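Local coordinates for protein cytochrome P450 RhF (Acinetobacter radioresistens, PDB 6RO8) that probably acts as a heme-thiolate monooxygenase, this chain being the P450 heme domain of a longer protein that also carries reductase and iron-sulfur parts, at residues Q301-H313 with R388-R400. Residues are numbered along the deposited sequence; the frame is centred on the assembly and turned at random.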
loop_
_atom_site.group_PDB
_atom_site.type_symbol
_atom_site.label_atom_id
_atom_site.label_comp_id
_atom_site.label_asym_id
_atom_site.label_seq_id
_atom_site.Cartn_x
_atom_site.Cartn_y
_atom_site.Cartn_z
ATOM N N GLN A 301 7.963 -24.609 3.037
ATOM C CA GLN A 301 8.860 -24.125 1.982
ATOM C C GLN A 301 8.118 -23.326 0.916
ATOM O O GLN A 301 8.684 -22.397 0.337
ATOM C CB GLN A 301 9.574 -25.267 1.248
ATOM C CG GLN A 301 10.122 -26.364 2.062
ATOM C CD GLN A 301 9.125 -27.464 2.211
ATOM O OE1 GLN A 301 8.022 -27.219 2.665
ATOM N NE2 GLN A 301 9.495 -28.674 1.837
ATOM N N LEU A 302 6.876 -23.701 0.600
ATOM C CA LEU A 302 6.135 -23.014 -0.454
ATOM C C LEU A 302 5.650 -21.627 -0.056
ATOM O O LEU A 302 5.179 -20.882 -0.921
ATOM C CB LEU A 302 4.925 -23.839 -0.884
ATOM C CG LEU A 302 5.183 -25.246 -1.399
ATOM C CD1 LEU A 302 3.877 -25.841 -1.870
ATOM C CD2 LEU A 302 6.167 -25.130 -2.527
ATOM N N ILE A 303 5.739 -21.262 1.218
ATOM C CA ILE A 303 5.072 -20.041 1.667
ATOM C C ILE A 303 5.596 -18.794 0.972
ATOM O O ILE A 303 4.773 -17.992 0.489
ATOM C CB ILE A 303 5.137 -19.953 3.213
ATOM C CG1 ILE A 303 4.233 -21.042 3.788
ATOM C CG2 ILE A 303 4.727 -18.542 3.675
ATOM C CD1 ILE A 303 4.200 -21.126 5.313
ATOM N N PRO A 304 6.909 -18.552 0.856
ATOM C CA PRO A 304 7.353 -17.325 0.150
ATOM C C PRO A 304 6.808 -17.214 -1.259
ATOM O O PRO A 304 6.266 -16.157 -1.617
ATOM C CB PRO A 304 8.883 -17.442 0.165
ATOM C CG PRO A 304 9.180 -18.326 1.361
ATOM C CD PRO A 304 8.048 -19.316 1.417
ATOM N N GLY A 305 6.928 -18.273 -2.071
ATOM C CA GLY A 305 6.373 -18.246 -3.416
ATOM C C GLY A 305 4.870 -18.071 -3.418
ATOM O O GLY A 305 4.311 -17.430 -4.315
ATOM N N ALA A 306 4.195 -18.615 -2.401
ATOM C CA ALA A 306 2.771 -18.364 -2.217
ATOM C C ALA A 306 2.495 -16.897 -1.876
ATOM O O ALA A 306 1.536 -16.302 -2.388
ATOM C CB ALA A 306 2.230 -19.277 -1.122
ATOM N N VAL A 307 3.310 -16.302 -0.997
ATOM C CA VAL A 307 3.126 -14.895 -0.656
ATOM C C VAL A 307 3.268 -14.036 -1.905
ATOM O O VAL A 307 2.466 -13.127 -2.148
ATOM C CB VAL A 307 4.114 -14.472 0.450
ATOM C CG1 VAL A 307 4.283 -12.963 0.516
ATOM C CG2 VAL A 307 3.638 -14.992 1.770
ATOM N N GLU A 308 4.256 -14.345 -2.740
ATOM C CA GLU A 308 4.439 -13.593 -3.974
ATOM C C GLU A 308 3.224 -13.727 -4.893
ATOM O O GLU A 308 2.793 -12.747 -5.504
ATOM C CB GLU A 308 5.713 -14.062 -4.673
ATOM C CG GLU A 308 6.482 -12.959 -5.375
ATOM C CD GLU A 308 6.907 -11.820 -4.459
ATOM O OE1 GLU A 308 6.954 -10.675 -4.944
ATOM O OE2 GLU A 308 7.212 -12.055 -3.268
ATOM N N GLU A 309 2.643 -14.928 -4.991
ATOM C CA GLU A 309 1.467 -15.082 -5.845
ATOM C C GLU A 309 0.247 -14.364 -5.267
ATOM O O GLU A 309 -0.623 -13.915 -6.022
ATOM C CB GLU A 309 1.184 -16.568 -6.075
ATOM C CG GLU A 309 -0.155 -16.877 -6.733
ATOM C CD GLU A 309 -0.182 -16.524 -8.200
ATOM O OE1 GLU A 309 0.797 -15.890 -8.653
ATOM O OE2 GLU A 309 -1.168 -16.881 -8.901
ATOM N N CYS A 310 0.167 -14.247 -3.938
ATOM C CA CYS A 310 -0.871 -13.426 -3.306
ATOM C C CYS A 310 -0.699 -11.947 -3.593
ATOM O O CYS A 310 -1.685 -11.246 -3.875
ATOM C CB CYS A 310 -0.902 -13.687 -1.791
ATOM S SG CYS A 310 -1.581 -15.277 -1.305
ATOM N N LEU A 311 0.540 -11.466 -3.490
ATOM C CA LEU A 311 0.851 -10.085 -3.831
ATOM C C LEU A 311 0.500 -9.757 -5.288
ATOM O O LEU A 311 0.034 -8.646 -5.600
ATOM C CB LEU A 311 2.330 -9.829 -3.577
ATOM C CG LEU A 311 2.737 -9.762 -2.094
ATOM C CD1 LEU A 311 4.266 -9.601 -1.940
ATOM C CD2 LEU A 311 1.982 -8.608 -1.398
ATOM N N ARG A 312 0.753 -10.700 -6.200
ATOM C CA ARG A 312 0.318 -10.511 -7.572
ATOM C C ARG A 312 -1.198 -10.534 -7.669
ATOM O O ARG A 312 -1.807 -9.652 -8.283
ATOM C CB ARG A 312 0.911 -11.580 -8.481
ATOM C CG ARG A 312 0.510 -11.377 -9.939
ATOM C CD ARG A 312 0.621 -12.667 -10.748
ATOM N NE ARG A 312 -0.320 -13.679 -10.289
ATOM C CZ ARG A 312 -1.538 -13.847 -10.788
ATOM N NH1 ARG A 312 -1.974 -13.062 -11.762
ATOM N NH2 ARG A 312 -2.332 -14.785 -10.302
ATOM N N HIS A 313 -1.825 -11.531 -7.050
ATOM C CA HIS A 313 -3.223 -11.817 -7.342
ATOM C C HIS A 313 -4.157 -10.833 -6.648
ATOM O O HIS A 313 -5.124 -10.342 -7.241
ATOM C CB HIS A 313 -3.553 -13.245 -6.919
ATOM C CG HIS A 313 -4.971 -13.616 -7.173
ATOM N ND1 HIS A 313 -6.013 -13.140 -6.406
ATOM C CD2 HIS A 313 -5.529 -14.394 -8.130
ATOM C CE1 HIS A 313 -7.151 -13.621 -6.874
ATOM N NE2 HIS A 313 -6.884 -14.385 -7.918
ATOM N N ARG A 388 7.178 -8.752 2.842
ATOM C CA ARG A 388 7.183 -10.178 2.529
ATOM C C ARG A 388 7.455 -10.985 3.778
ATOM O O ARG A 388 6.813 -12.010 4.037
ATOM C CB ARG A 388 8.258 -10.484 1.494
ATOM C CG ARG A 388 7.968 -10.055 0.080
ATOM C CD ARG A 388 9.237 -10.061 -0.755
ATOM N NE ARG A 388 8.908 -9.949 -2.170
ATOM C CZ ARG A 388 9.684 -9.341 -3.054
ATOM N NH1 ARG A 388 10.825 -8.795 -2.658
ATOM N NH2 ARG A 388 9.319 -9.270 -4.324
ATOM N N MET A 389 8.450 -10.544 4.545
ATOM C CA MET A 389 8.820 -11.223 5.772
ATOM C C MET A 389 7.633 -11.315 6.723
ATOM O O MET A 389 7.377 -12.375 7.292
ATOM C CB MET A 389 9.978 -10.478 6.407
ATOM C CG MET A 389 10.337 -10.894 7.776
ATOM S SD MET A 389 9.948 -9.513 8.849
ATOM C CE MET A 389 11.274 -8.372 8.511
ATOM N N GLU A 390 6.867 -10.226 6.897
ATOM C CA GLU A 390 5.767 -10.291 7.859
ATOM C C GLU A 390 4.666 -11.217 7.362
ATOM O O GLU A 390 4.075 -11.956 8.155
ATOM C CB GLU A 390 5.224 -8.898 8.150
ATOM C CG GLU A 390 6.240 -7.981 8.785
ATOM C CD GLU A 390 5.660 -6.636 9.144
ATOM O OE1 GLU A 390 4.662 -6.589 9.890
ATOM O OE2 GLU A 390 6.205 -5.621 8.669
ATOM N N MET A 391 4.430 -11.245 6.047
ATOM C CA MET A 391 3.398 -12.123 5.505
ATOM C C MET A 391 3.768 -13.602 5.673
ATOM O O MET A 391 2.929 -14.416 6.079
ATOM C CB MET A 391 3.158 -11.757 4.044
ATOM C CG MET A 391 2.473 -10.380 3.872
ATOM S SD MET A 391 2.479 -9.954 2.124
ATOM C CE MET A 391 1.187 -11.016 1.459
ATOM N N CYS A 392 5.020 -13.975 5.404
ATOM C CA CYS A 392 5.424 -15.375 5.621
ATOM C C CYS A 392 5.251 -15.814 7.069
ATOM O O CYS A 392 4.642 -16.860 7.326
ATOM C CB CYS A 392 6.861 -15.583 5.144
ATOM S SG CYS A 392 7.076 -15.110 3.411
ATOM N N ILE A 393 5.754 -15.029 8.026
ATOM C CA ILE A 393 5.659 -15.434 9.426
ATOM C C ILE A 393 4.199 -15.601 9.840
ATOM O O ILE A 393 3.836 -16.593 10.489
ATOM C CB ILE A 393 6.394 -14.436 10.338
ATOM C CG1 ILE A 393 7.913 -14.578 10.171
ATOM C CG2 ILE A 393 6.034 -14.667 11.802
ATOM C CD1 ILE A 393 8.667 -13.253 10.307
ATOM N N PHE A 394 3.333 -14.662 9.447
ATOM C CA PHE A 394 1.908 -14.832 9.734
ATOM C C PHE A 394 1.426 -16.189 9.255
ATOM O O PHE A 394 0.895 -16.987 10.035
ATOM C CB PHE A 394 1.066 -13.737 9.077
ATOM C CG PHE A 394 1.100 -12.433 9.793
ATOM C CD1 PHE A 394 0.951 -12.375 11.170
ATOM C CD2 PHE A 394 1.281 -11.249 9.081
ATOM C CE1 PHE A 394 0.982 -11.153 11.821
ATOM C CE2 PHE A 394 1.318 -10.041 9.722
ATOM C CZ PHE A 394 1.164 -9.986 11.088
ATOM N N ILE A 395 1.646 -16.476 7.975
ATOM C CA ILE A 395 1.108 -17.691 7.379
ATOM C C ILE A 395 1.796 -18.936 7.942
ATOM O O ILE A 395 1.141 -19.959 8.197
ATOM C CB ILE A 395 1.234 -17.610 5.851
ATOM C CG1 ILE A 395 0.414 -16.433 5.328
ATOM C CG2 ILE A 395 0.806 -18.923 5.218
ATOM C CD1 ILE A 395 0.795 -16.018 3.923
ATOM N N GLU A 396 3.120 -18.880 8.136
ATOM C CA GLU A 396 3.821 -20.011 8.727
ATOM C C GLU A 396 3.247 -20.329 10.097
ATOM O O GLU A 396 2.877 -21.476 10.374
ATOM C CB GLU A 396 5.327 -19.735 8.819
ATOM C CG GLU A 396 6.201 -21.003 8.999
ATOM C CD GLU A 396 6.281 -21.466 10.454
ATOM O OE1 GLU A 396 5.951 -20.628 11.317
ATOM O OE2 GLU A 396 6.661 -22.651 10.735
ATOM N N GLU A 397 3.143 -19.311 10.963
ATOM C CA GLU A 397 2.656 -19.538 12.320
ATOM C C GLU A 397 1.261 -20.142 12.294
ATOM O O GLU A 397 1.000 -21.168 12.937
ATOM C CB GLU A 397 2.669 -18.232 13.121
ATOM C CG GLU A 397 2.414 -18.388 14.643
ATOM C CD GLU A 397 3.621 -18.986 15.384
ATOM O OE1 GLU A 397 3.475 -19.394 16.571
ATOM O OE2 GLU A 397 4.723 -19.053 14.776
ATOM N N LEU A 398 0.368 -19.543 11.504
ATOM C CA LEU A 398 -1.020 -19.988 11.458
ATOM C C LEU A 398 -1.154 -21.386 10.867
ATOM O O LEU A 398 -1.883 -22.222 11.406
ATOM C CB LEU A 398 -1.859 -18.995 10.654
ATOM C CG LEU A 398 -2.228 -17.717 11.401
ATOM C CD1 LEU A 398 -2.814 -16.680 10.442
ATOM C CD2 LEU A 398 -3.188 -18.041 12.519
ATOM N N SER A 399 -0.488 -21.650 9.742
ATOM C CA SER A 399 -0.616 -22.960 9.116
ATOM C C SER A 399 0.098 -24.038 9.908
ATOM O O SER A 399 -0.262 -25.214 9.799
ATOM C CB SER A 399 -0.078 -22.915 7.692
ATOM O OG SER A 399 1.312 -22.637 7.708
ATOM N N ARG A 400 1.091 -23.655 10.709
ATOM C CA ARG A 400 1.787 -24.623 11.547
ATOM C C ARG A 400 0.924 -25.054 12.720
ATOM O O ARG A 400 0.797 -26.251 13.007
ATOM C CB ARG A 400 3.094 -24.032 12.062
ATOM C CG ARG A 400 4.017 -25.054 12.637
ATOM C CD ARG A 400 5.317 -24.419 13.067
ATOM N NE ARG A 400 5.205 -23.772 14.368
ATOM C CZ ARG A 400 5.397 -22.475 14.561
ATOM N NH1 ARG A 400 5.708 -21.704 13.531
ATOM N NH2 ARG A 400 5.278 -21.947 15.777
#
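I303 is the bump to start with: its side chain drops as a knob into the hollow formed by C392, I395, E396 and S399. The two branches divide the work. CG2, anti to the backbone N, lies against CB of C392, while CD1 of I303, at the end of the other branch, runs down to the helix backbone, 3.6 Å from CA of E396. One and two turns further on, V307 and L311 continue the ridge. V307 straddles its neighbours: its CG2 sits between CD1 of I395 (3.7 Å) and SG of C392, and CG1 turns to the thioether of M391. M391 bends at its last torsion, bringing its CE methyl within 3.8 Å of both V307 CG1 and L311 CD2. In P450 terms these are the K helix (303-314) and the L helix (384-401) that follows the heme-ligating cysteine, C381; here their axes pass 9.4 Å apart at 117°. Away from this contact, the K helix carries the ExxR pair, E309 salt-bridged side-on by R312 and also meeting R365, as in the family's ERR triad. L311 also lies close to the heme, and helix 273-288 packs against C310 and M391. Beyond the apolar ridge, E308 and R388 clamp the edge with a side-on salt bridge: R388 NH2 reaches E308 OE1 nearly straight (169°), and NE takes OE2. The carboxylate and guanidinium planes are twisted 51° apart. OE1 takes a second bond from H371, and N385 holds NH1 of R388.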